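Side-chain contacts in Ceg4 (Legionella pneumophila subsp. pneumophila, PDB 6AOK), which dephosphorylates phosphotyrosine as a HAD-like, magnesium-binding phosphatase effector and attenuates the activation of MAPK pathways in eukaryotic cells: residues 101-104 / 105-108; 120-123 / 124-128; 172-175 / 176-179; 197-201 / 202-206. All blocks are in the same frame, centred on the assembly; numbering follows the deposited sequence.

Contact 1 (101-104 / 105-108)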
loop_
_atom_site.group_PDB
_atom_site.type_symbol
_atom_site.label_atom_id
_atom_site.label_comp_id
_atom_site.label_asym_id
_atom_site.label_seq_id
_atom_site.Cartn_x
_atom_site.Cartn_y
_atom_site.Cartn_z
ATOM N N LEU A 101 3.727 -7.793 -6.192
ATOM C CA LEU A 101 3.202 -8.821 -5.311
ATOM C C LEU A 101 3.365 -10.207 -5.900
ATOM O O LEU A 101 3.005 -11.173 -5.234
ATOM C CB LEU A 101 1.730 -8.591 -5.013
ATOM C CG LEU A 101 1.459 -7.337 -4.201
ATOM C CD1 LEU A 101 -0.086 -7.019 -4.057
ATOM C CD2 LEU A 101 2.150 -7.458 -2.806
ATOM N N LYS A 102 3.854 -10.332 -7.139
ATOM C CA LYS A 102 4.214 -11.632 -7.679
ATOM C C LYS A 102 5.712 -11.870 -7.656
ATOM O O LYS A 102 6.169 -12.927 -8.090
ATOM C CB LYS A 102 3.688 -11.773 -9.103
ATOM C CG LYS A 102 2.155 -11.562 -9.208
ATOM C CD LYS A 102 1.696 -11.098 -10.622
ATOM C CE LYS A 102 0.209 -11.330 -10.875
ATOM N NZ LYS A 102 -0.004 -12.579 -11.664
ATOM N N ASN A 103 6.483 -10.905 -7.213
ATOM C CA ASN A 103 7.943 -10.982 -7.220
ATOM C C ASN A 103 8.417 -11.196 -5.785
ATOM O O ASN A 103 8.362 -10.277 -4.957
ATOM C CB ASN A 103 8.551 -9.723 -7.813
ATOM C CG ASN A 103 10.059 -9.804 -7.917
ATOM O OD1 ASN A 103 10.708 -10.569 -7.199
ATOM N ND2 ASN A 103 10.629 -8.981 -8.787
ATOM N N ASP A 104 8.892 -12.403 -5.514
ATOM C CA ASP A 104 9.291 -12.821 -4.213
ATOM C C ASP A 104 10.455 -12.026 -3.686
ATOM O O ASP A 104 10.649 -11.994 -2.524
ATOM C CB ASP A 104 9.657 -14.305 -4.246
ATOM C CG ASP A 104 8.426 -15.193 -4.077
ATOM O OD1 ASP A 104 7.904 -15.314 -2.959
ATOM O OD2 ASP A 104 7.955 -15.694 -5.113
ATOM N N ASP A 105 11.255 -11.460 -4.573
ATOM C CA ASP A 105 12.381 -10.647 -4.152
ATOM C C ASP A 105 12.012 -9.214 -3.830
ATOM O O ASP A 105 12.924 -8.437 -3.541
ATOM C CB ASP A 105 13.436 -10.686 -5.234
ATOM C CG ASP A 105 14.039 -12.080 -5.371
ATOM O OD1 ASP A 105 14.311 -12.694 -4.304
ATOM O OD2 ASP A 105 14.198 -12.567 -6.513
ATOM N N VAL A 106 10.725 -8.852 -3.874
ATOM C CA VAL A 106 10.243 -7.527 -3.509
ATOM C C VAL A 106 9.350 -7.674 -2.285
ATOM O O VAL A 106 8.366 -8.421 -2.319
ATOM C CB VAL A 106 9.455 -6.869 -4.650
ATOM C CG1 VAL A 106 8.966 -5.496 -4.176
ATOM C CG2 VAL A 106 10.344 -6.720 -5.848
ATOM N N THR A 107 9.686 -6.988 -1.205
ATOM C CA THR A 107 8.844 -7.009 -0.014
ATOM C C THR A 107 8.023 -5.728 0.051
ATOM O O THR A 107 8.574 -4.629 0.043
ATOM C CB THR A 107 9.692 -7.174 1.244
ATOM O OG1 THR A 107 10.415 -8.413 1.148
ATOM C CG2 THR A 107 8.793 -7.196 2.474
ATOM N N VAL A 108 6.704 -5.869 0.098
ATOM C CA VAL A 108 5.786 -4.739 0.045
ATOM C C VAL A 108 5.205 -4.518 1.433
ATOM O O VAL A 108 4.433 -5.350 1.929
ATOM C CB VAL A 108 4.666 -4.968 -0.965
ATOM C CG1 VAL A 108 3.867 -3.720 -1.086
ATOM C CG2 VAL A 108 5.288 -5.301 -2.296
HETATM O O HOH W 1 12.134 -12.177 -8.467
#
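Asn103 lays its amide over the start of the next strand and overlaps Asp105 and Val106. Its CG is anti to the backbone N (chi1 -176°), beside the carbonyl carbon, and this turns OD1 onto the following backbone. Asn103 OD1 accepts a hydrogen bond from Asp105 N at 2.8 Å. The bond is moderately bent, and the donor is tilted 25° from the amide carbonyl plane. The same oxygen takes a second hydrogen bond from a water, which also donates to Asp105 OD2 at 2.9 Å. The water therefore bridges amide and carboxylate, whose planes stand 71° apart. The other carboxylate oxygen, Asp105 OD1, forms a salt bridge with Lys12, so both ends of this buried group have a partner. On the apolar side, CG2 of Val106 packs against the amide, 3.7 Å from Asn103 CG. The two side chains cross at about a right angle. Val106 N closes the turn on Asn103 O at 3.0 Å. Further in, Leu101 reaches back to the strand. Its CD2 lies 3.8 Å from Val108 CG2, and the two side chains again cross nearly perpendicularly. Leu136 of the neighbouring strand touches both residues. Val100 and Phe97 of helix 91-100 cover Val108 as well. The backbone of 103-106 is a type I beta turn, with Asn103 OD1 bound to the N-H two residues on, as in an Asx turn. It links helix 91-100 to strand 106-111 of the parallel sheet of the HAD-like alpha/beta fold, in this N-terminal phosphatase part of Ceg4.

Contact 2 (120-123 / 124-128)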
loop_
_atom_site.group_PDB
_atom_site.type_symbol
_atom_site.label_atom_id
_atom_site.label_comp_id
_atom_site.label_asym_id
_atom_site.label_seq_id
_atom_site.Cartn_x
_atom_site.Cartn_y
_atom_site.Cartn_z
ATOM N N LYS A 120 -7.243 -4.405 2.366
ATOM C CA LYS A 120 -7.447 -5.676 1.678
ATOM C C LYS A 120 -8.739 -5.676 0.865
ATOM O O LYS A 120 -8.808 -6.310 -0.204
ATOM C CB LYS A 120 -7.459 -6.813 2.685
ATOM C CG LYS A 120 -6.106 -7.075 3.316
ATOM C CD LYS A 120 -6.323 -8.331 4.172
ATOM C CE LYS A 120 -5.290 -8.495 5.139
ATOM N NZ LYS A 120 -5.693 -9.702 5.992
ATOM N N ALA A 121 -9.783 -5.008 1.365
ATOM C CA ALA A 121 -11.017 -4.923 0.575
ATOM C C ALA A 121 -10.804 -4.112 -0.696
ATOM O O ALA A 121 -11.391 -4.436 -1.730
ATOM C CB ALA A 121 -12.160 -4.319 1.387
ATOM N N VAL A 122 -10.001 -3.035 -0.645
ATOM C CA VAL A 122 -9.741 -2.260 -1.858
ATOM C C VAL A 122 -8.990 -3.099 -2.888
ATOM O O VAL A 122 -9.331 -3.103 -4.083
ATOM C CB VAL A 122 -8.958 -0.964 -1.546
ATOM C CG1 VAL A 122 -8.519 -0.297 -2.905
ATOM C CG2 VAL A 122 -9.865 -0.000 -0.717
ATOM N N PHE A 123 -7.892 -3.743 -2.461
ATOM C CA PHE A 123 -7.149 -4.621 -3.375
ATOM C C PHE A 123 -8.048 -5.705 -3.931
ATOM O O PHE A 123 -8.010 -6.007 -5.123
ATOM C CB PHE A 123 -5.957 -5.269 -2.633
ATOM C CG PHE A 123 -4.709 -4.410 -2.614
ATOM C CD1 PHE A 123 -4.510 -3.454 -1.605
ATOM C CD2 PHE A 123 -3.738 -4.586 -3.581
ATOM C CE1 PHE A 123 -3.390 -2.675 -1.572
ATOM C CE2 PHE A 123 -2.582 -3.764 -3.594
ATOM C CZ PHE A 123 -2.395 -2.822 -2.592
ATOM N N LYS A 124 -8.863 -6.310 -3.083
ATOM C CA LYS A 124 -9.770 -7.377 -3.539
ATOM C C LYS A 124 -10.751 -6.854 -4.562
ATOM O O LYS A 124 -11.016 -7.508 -5.579
ATOM C CB LYS A 124 -10.530 -7.957 -2.339
ATOM C CG LYS A 124 -11.576 -9.084 -2.602
ATOM C CD LYS A 124 -10.937 -10.262 -3.280
ATOM C CE LYS A 124 -9.671 -10.753 -2.566
ATOM N NZ LYS A 124 -8.947 -11.762 -3.431
ATOM N N TYR A 125 -11.347 -5.695 -4.287
ATOM C CA TYR A 125 -12.293 -5.138 -5.243
ATOM C C TYR A 125 -11.607 -4.922 -6.581
ATOM O O TYR A 125 -12.222 -5.095 -7.665
ATOM C CB TYR A 125 -12.857 -3.819 -4.710
ATOM C CG TYR A 125 -13.655 -3.114 -5.783
ATOM C CD1 TYR A 125 -14.838 -3.681 -6.272
ATOM C CD2 TYR A 125 -13.227 -1.921 -6.312
ATOM C CE1 TYR A 125 -15.561 -3.071 -7.287
ATOM C CE2 TYR A 125 -13.941 -1.298 -7.318
ATOM C CZ TYR A 125 -15.091 -1.883 -7.811
ATOM O OH TYR A 125 -15.806 -1.282 -8.854
ATOM N N GLN A 126 -10.323 -4.524 -6.536
ATOM C CA GLN A 126 -9.632 -4.158 -7.770
ATOM C C GLN A 126 -8.889 -5.324 -8.409
ATOM O O GLN A 126 -8.043 -5.109 -9.282
ATOM C CB GLN A 126 -8.726 -2.936 -7.537
ATOM C CG GLN A 126 -9.597 -1.660 -7.188
ATOM C CD GLN A 126 -8.803 -0.391 -7.264
ATOM O OE1 GLN A 126 -8.393 0.168 -6.239
ATOM N NE2 GLN A 126 -8.558 0.078 -8.478
ATOM N N GLY A 127 -9.265 -6.538 -8.091
ATOM C CA GLY A 127 -8.904 -7.662 -8.926
ATOM C C GLY A 127 -7.735 -8.442 -8.403
ATOM O O GLY A 127 -7.204 -9.276 -9.129
ATOM N N PHE A 128 -7.280 -8.152 -7.194
ATOM C CA PHE A 128 -6.168 -8.894 -6.628
ATOM C C PHE A 128 -6.610 -10.207 -5.994
ATOM O O PHE A 128 -7.638 -10.280 -5.332
ATOM C CB PHE A 128 -5.448 -7.997 -5.617
ATOM C CG PHE A 128 -4.607 -6.967 -6.287
ATOM C CD1 PHE A 128 -5.176 -5.797 -6.740
ATOM C CD2 PHE A 128 -3.271 -7.214 -6.569
ATOM C CE1 PHE A 128 -4.398 -4.816 -7.370
ATOM C CE2 PHE A 128 -2.484 -6.260 -7.217
ATOM C CZ PHE A 128 -3.039 -5.060 -7.605
#
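Phe123 O is gripped by two backbone N-H groups at the end of helix 116-125. Phe128 N donates the better bond, at 3.1 Å, while the one from Gln126 N is weak. With Gly127 N bonded to Lys124 O, this is a Schellman motif. Gly127 is its C-prime residue, with a positive phi that turns the chain out of the helix. The turn brings Phe128 back beside Phe123. Their rings form a T-shaped (edge-to-face) pair, with centroids 5.0 Å apart and planes at 71°. Phe123 supplies the edge: its CD2 sits over the centre of the Phe128 ring, 3.6 Å above the plane. Phe97 of helix 91-100 meets the Phe123 ring edge-to-face, and His98 stacks on Phe128. The cluster thus joins the helix end to helix 91-100. On another side of the helix end, Val122 and Gln126 run side by side, pointing the same way, and Val122 CG1 lies 3.4 Å from Gln126 OE1. That oxygen accepts a hydrogen bond from Met89 N, which ties the amide to the loop before helix 91-100. Lys124 curls round the outside of the turn. Bends at chi2 (58°) and chi3 (51°) bring its ammonium back toward the chain end, where it also forms a salt bridge with Asp130. Lys124 NZ donates to Phe128 O at 2.7 Å, in the carbonyl plane and on a lone pair.

Contact 3 (172-175 / 176-179)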
loop_
_atom_site.group_PDB
_atom_site.type_symbol
_atom_site.label_atom_id
_atom_site.label_comp_id
_atom_site.label_asym_id
_atom_site.label_seq_id
_atom_site.Cartn_x
_atom_site.Cartn_y
_atom_site.Cartn_z
ATOM N N TYR A 172 6.414 10.874 5.778
ATOM C CA TYR A 172 7.554 10.561 4.917
ATOM C C TYR A 172 8.869 10.693 5.684
ATOM O O TYR A 172 9.718 9.777 5.686
ATOM C CB TYR A 172 7.556 11.514 3.707
ATOM C CG TYR A 172 8.760 11.291 2.811
ATOM C CD1 TYR A 172 8.719 10.362 1.780
ATOM C CD2 TYR A 172 9.933 11.979 3.016
ATOM C CE1 TYR A 172 9.812 10.155 0.979
ATOM C CE2 TYR A 172 11.021 11.795 2.210
ATOM C CZ TYR A 172 10.943 10.881 1.179
ATOM O OH TYR A 172 12.054 10.671 0.386
ATOM N N ALA A 173 9.010 11.796 6.400
ATOM C CA ALA A 173 10.253 12.134 7.078
ATOM C C ALA A 173 10.586 11.105 8.148
ATOM O O ALA A 173 11.756 10.759 8.326
ATOM C CB ALA A 173 10.147 13.541 7.686
ATOM N N GLU A 174 9.567 10.630 8.877
ATOM C CA GLU A 174 9.716 9.520 9.825
ATOM C C GLU A 174 10.197 8.237 9.171
ATOM O O GLU A 174 11.078 7.566 9.700
ATOM C CB GLU A 174 8.381 9.224 10.517
ATOM C CG GLU A 174 7.936 10.318 11.509
ATOM C CD GLU A 174 6.629 9.907 12.182
ATOM O OE1 GLU A 174 6.322 8.691 12.278
ATOM O OE2 GLU A 174 5.925 10.812 12.647
HETATM N N MSE A 175 9.599 7.838 8.068
HETATM C CA MSE A 175 10.043 6.633 7.440
HETATM C C MSE A 175 11.461 6.763 6.934
HETATM O O MSE A 175 12.243 5.890 7.087
HETATM C CB MSE A 175 9.125 6.220 6.313
HETATM C CG MSE A 175 7.692 6.040 6.780
HETATM SE SE MSE A 175 6.627 4.852 5.622
HETATM C CE MSE A 175 6.184 6.298 4.353
ATOM N N LEU A 176 11.762 7.899 6.357
ATOM C CA LEU A 176 13.124 8.128 5.855
ATOM C C LEU A 176 14.151 8.091 6.986
ATOM O O LEU A 176 15.242 7.532 6.829
ATOM C CB LEU A 176 13.169 9.470 5.138
ATOM C CG LEU A 176 14.521 9.793 4.538
ATOM C CD1 LEU A 176 14.881 8.817 3.371
ATOM C CD2 LEU A 176 14.509 11.266 4.065
ATOM N N ARG A 177 13.811 8.699 8.138
ATOM C CA ARG A 177 14.658 8.620 9.337
ATOM C C ARG A 177 14.913 7.169 9.757
ATOM O O ARG A 177 16.042 6.791 10.109
ATOM C CB ARG A 177 13.965 9.384 10.479
ATOM C CG ARG A 177 14.872 10.046 11.471
ATOM C CD ARG A 177 14.354 11.475 11.829
ATOM N NE ARG A 177 12.903 11.497 12.047
ATOM C CZ ARG A 177 12.086 12.456 11.592
ATOM N NH1 ARG A 177 12.571 13.484 10.893
ATOM N NH2 ARG A 177 10.787 12.391 11.819
ATOM N N ALA A 178 13.857 6.345 9.747
ATOM C CA ALA A 178 13.958 4.945 10.141
ATOM C C ALA A 178 14.840 4.163 9.173
ATOM O O ALA A 178 15.663 3.332 9.584
ATOM C CB ALA A 178 12.549 4.338 10.219
ATOM N N VAL A 179 14.703 4.451 7.881
ATOM C CA VAL A 179 15.479 3.735 6.876
ATOM C C VAL A 179 16.956 4.115 6.983
ATOM O O VAL A 179 17.828 3.252 6.904
ATOM C CB VAL A 179 14.904 4.018 5.475
ATOM C CG1 VAL A 179 15.866 3.498 4.381
ATOM C CG2 VAL A 179 13.539 3.338 5.304
#
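Leu176 N and Tyr172 O make a nearly straight helical hydrogen bond of 2.9 Å, with an N-H...O angle of 167°. Arg177 N to Ala173 O, Ala178 N to Glu174 O and Val179 N to Met175 O continue the i to i+4 series. Around this frame, Arg177 folds back along the helix. Bends at chi2 (137°) and chi3 (44°) carry the guanidinium over the preceding turn. One face of it covers Ala173 O, which lies 3.7 Å above the plane, over its centre. Arg177 NH2 comes within 3.5 Å of Glu174 CG, the aliphatic part of that side chain. The charged ends do not meet: Glu174 OE2 stays 5.2 Å from Arg177 NH2, so any attraction between them is probably modest. Glu174 OE1 is instead hydrogen-bonded to Phe145 N, at the start of helix 144-153. Helix 169-180 is the crossover of a beta-alpha-beta unit between strands 161-165 and 189-192, in the HAD-like fold. Tyr172 and Leu176, one turn apart, both touch Ile164 of strand 161-165, and Leu176 also touches Ile189. Leu176 CD2 reaches Tyr172 CE2 at 4.0 Å, approaching the ring obliquely. Met175, present as selenomethionine, also packs on Ile164, and on Val148 of helix 144-153. Its side chain is about 5 Å from that of the magnesium ligand Asp18. Val179 CG2 lies 3.4 Å from Met175 O, and the Val179 side chain touches Ile189.

Contact 4 (197-201 / 202-206)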
loop_
_atom_site.group_PDB
_atom_site.type_symbol
_atom_site.label_atom_id
_atom_site.label_comp_id
_atom_site.label_asym_id
_atom_site.label_seq_id
_atom_site.Cartn_x
_atom_site.Cartn_y
_atom_site.Cartn_z
ATOM N N GLY A 197 -2.401 11.681 -6.316
ATOM C CA GLY A 197 -2.504 11.691 -7.762
ATOM C C GLY A 197 -1.220 11.992 -8.502
ATOM O O GLY A 197 -1.199 11.880 -9.731
ATOM N N GLU A 198 -0.130 12.331 -7.805
ATOM C CA GLU A 198 1.083 12.770 -8.480
ATOM C C GLU A 198 2.236 11.780 -8.356
ATOM O O GLU A 198 3.360 12.093 -8.777
ATOM C CB GLU A 198 1.493 14.150 -7.962
ATOM C CG GLU A 198 0.504 15.227 -8.356
ATOM C CD GLU A 198 0.783 16.597 -7.738
ATOM O OE1 GLU A 198 1.951 16.877 -7.395
ATOM O OE2 GLU A 198 -0.185 17.397 -7.591
ATOM N N PHE A 199 1.993 10.595 -7.808
ATOM C CA PHE A 199 3.003 9.542 -7.819
ATOM C C PHE A 199 3.025 8.860 -9.196
ATOM O O PHE A 199 1.969 8.469 -9.713
ATOM C CB PHE A 199 2.705 8.526 -6.735
ATOM C CG PHE A 199 2.894 9.050 -5.349
ATOM C CD1 PHE A 199 1.836 9.695 -4.681
ATOM C CD2 PHE A 199 4.111 8.940 -4.723
ATOM C CE1 PHE A 199 2.008 10.189 -3.358
ATOM C CE2 PHE A 199 4.271 9.454 -3.408
ATOM C CZ PHE A 199 3.209 10.052 -2.747
ATOM N N GLU A 200 4.224 8.684 -9.761
ATOM C CA GLU A 200 4.410 8.135 -11.108
ATOM C C GLU A 200 4.565 6.611 -11.013
ATOM O O GLU A 200 5.631 6.029 -11.247
ATOM C CB GLU A 200 5.623 8.774 -11.772
ATOM C CG GLU A 200 5.488 10.271 -11.992
ATOM C CD GLU A 200 6.680 10.908 -12.741
ATOM O OE1 GLU A 200 7.317 10.220 -13.587
ATOM O OE2 GLU A 200 6.941 12.115 -12.509
ATOM N N TRP A 201 3.469 5.959 -10.641
ATOM C CA TRP A 201 3.512 4.518 -10.441
ATOM C C TRP A 201 4.039 3.788 -11.666
ATOM O O TRP A 201 4.676 2.735 -11.533
ATOM C CB TRP A 201 2.114 4.013 -10.082
ATOM C CG TRP A 201 1.713 4.430 -8.697
ATOM C CD1 TRP A 201 0.785 5.377 -8.369
ATOM C CD2 TRP A 201 2.233 3.929 -7.451
ATOM N NE1 TRP A 201 0.693 5.488 -7.011
ATOM C CE2 TRP A 201 1.569 4.614 -6.423
ATOM C CE3 TRP A 201 3.183 2.944 -7.114
ATOM C CZ2 TRP A 201 1.806 4.355 -5.064
ATOM C CZ3 TRP A 201 3.437 2.699 -5.750
ATOM C CH2 TRP A 201 2.734 3.408 -4.744
ATOM N N SER A 202 3.791 4.307 -12.879
ATOM C CA SER A 202 4.283 3.543 -14.019
ATOM C C SER A 202 5.803 3.655 -14.139
ATOM O O SER A 202 6.471 2.715 -14.621
ATOM C CB SER A 202 3.601 3.983 -15.309
ATOM O OG SER A 202 3.992 5.299 -15.623
ATOM N N GLN A 203 6.367 4.773 -13.685
ATOM C CA GLN A 203 7.821 4.883 -13.652
ATOM C C GLN A 203 8.428 3.963 -12.593
ATOM O O GLN A 203 9.479 3.352 -12.831
ATOM C CB GLN A 203 8.237 6.324 -13.392
ATOM C CG GLN A 203 9.752 6.514 -13.357
ATOM C CD GLN A 203 10.419 6.256 -14.728
ATOM O OE1 GLN A 203 11.312 5.401 -14.862
ATOM N NE2 GLN A 203 9.973 6.989 -15.743
ATOM N N TYR A 204 7.795 3.864 -11.414
ATOM C CA TYR A 204 8.345 3.003 -10.359
ATOM C C TYR A 204 8.287 1.548 -10.787
ATOM O O TYR A 204 9.211 0.788 -10.508
ATOM C CB TYR A 204 7.612 3.173 -9.023
ATOM C CG TYR A 204 7.328 4.617 -8.656
ATOM C CD1 TYR A 204 8.178 5.635 -9.041
ATOM C CD2 TYR A 204 6.200 4.951 -7.949
ATOM C CE1 TYR A 204 7.884 6.962 -8.743
ATOM C CE2 TYR A 204 5.918 6.258 -7.627
ATOM C CZ TYR A 204 6.727 7.252 -8.032
ATOM O OH TYR A 204 6.406 8.563 -7.734
ATOM N N LEU A 205 7.226 1.162 -11.503
ATOM C CA LEU A 205 7.136 -0.174 -12.110
ATOM C C LEU A 205 8.292 -0.451 -13.069
ATOM O O LEU A 205 8.901 -1.532 -13.045
ATOM C CB LEU A 205 5.819 -0.293 -12.871
ATOM C CG LEU A 205 5.648 -1.582 -13.695
ATOM C CD1 LEU A 205 5.678 -2.688 -12.707
ATOM C CD2 LEU A 205 4.335 -1.577 -14.435
ATOM N N GLU A 206 8.556 0.488 -13.988
ATOM C CA GLU A 206 9.666 0.317 -14.915
ATOM C C GLU A 206 10.989 0.220 -14.167
ATOM O O GLU A 206 11.827 -0.633 -14.476
ATOM C CB GLU A 206 9.691 1.484 -15.902
ATOM C CG GLU A 206 11.081 1.759 -16.469
ATOM C CD GLU A 206 11.132 2.789 -17.620
ATOM O OE1 GLU A 206 12.034 3.656 -17.584
ATOM O OE2 GLU A 206 10.287 2.727 -18.546
#
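Tyr204 folds back over the N-terminus of helix 201-211, where Glu200 occupies the N-cap position and is the centre of an inverse gamma turn. Its CG is anti to the carbonyl carbon (chi1 -44°), which swings the ring back along the chain over Glu200. Among the hydrogen bonds, the one from Glu200 N to Tyr204 OH stands out, at 3.0 Å and 151°. Glu200 O receives Tyr204 N at 3.1 Å and, more weakly, Gln203 N. Tyr204 thus binds both polar backbone atoms of Glu200. A second kind of contact is the ring over the carbonyl: Glu200 O sits above the centre of one Tyr204 face, 3.2 Å from its plane. The third kind is aromatic. Tyr204 turns an edge toward the face of the Trp201 six-membered ring in an offset edge-to-face pair, with centroids 5.6 Å apart and planes at 72°. The nearest atoms are Trp201 CE3 and Tyr204 CD2, at 3.7 Å. Trp201 NE1 donates to Thr22 O, and its ring also meets Phe96 and Phe97 of helix 91-100. This ties the helix start to the chain following the magnesium-binding aspartates Asp18 and Asp20. Phe199 adds apolar packing near the magnesium ion, its side chain about 4 Å from that of Asp167, also a magnesium ligand. Phe199 CB lies at the edge of the phenol, 4.0 Å from Tyr204 CE2.

How the contacts relate
Only contacts 1 and 2 touch. Leu101 CD1 packs on Phe128 CE2 at 4.0 Å and Phe123 CE2 at 4.1 Å, so the loop before strand 106-111 meets the C-terminal end of helix 116-125 and residues just after it. Contacts 2 and 3 lie on opposite sides of the chain centre, 28 Å apart between centres. Contact 4 stays about 7 Å from contact 3 and about 8 Å from contacts 1 and 2, between nearest atoms. From side chain to magnesium ion, Phe199 of contact 4 is at about 7 Å, Met175 of contact 3 at about 8 Å and Phe123 of contact 2 at about 13 Å. The Val108 side chain of contact 1 is about 11 Å from that of Asp18.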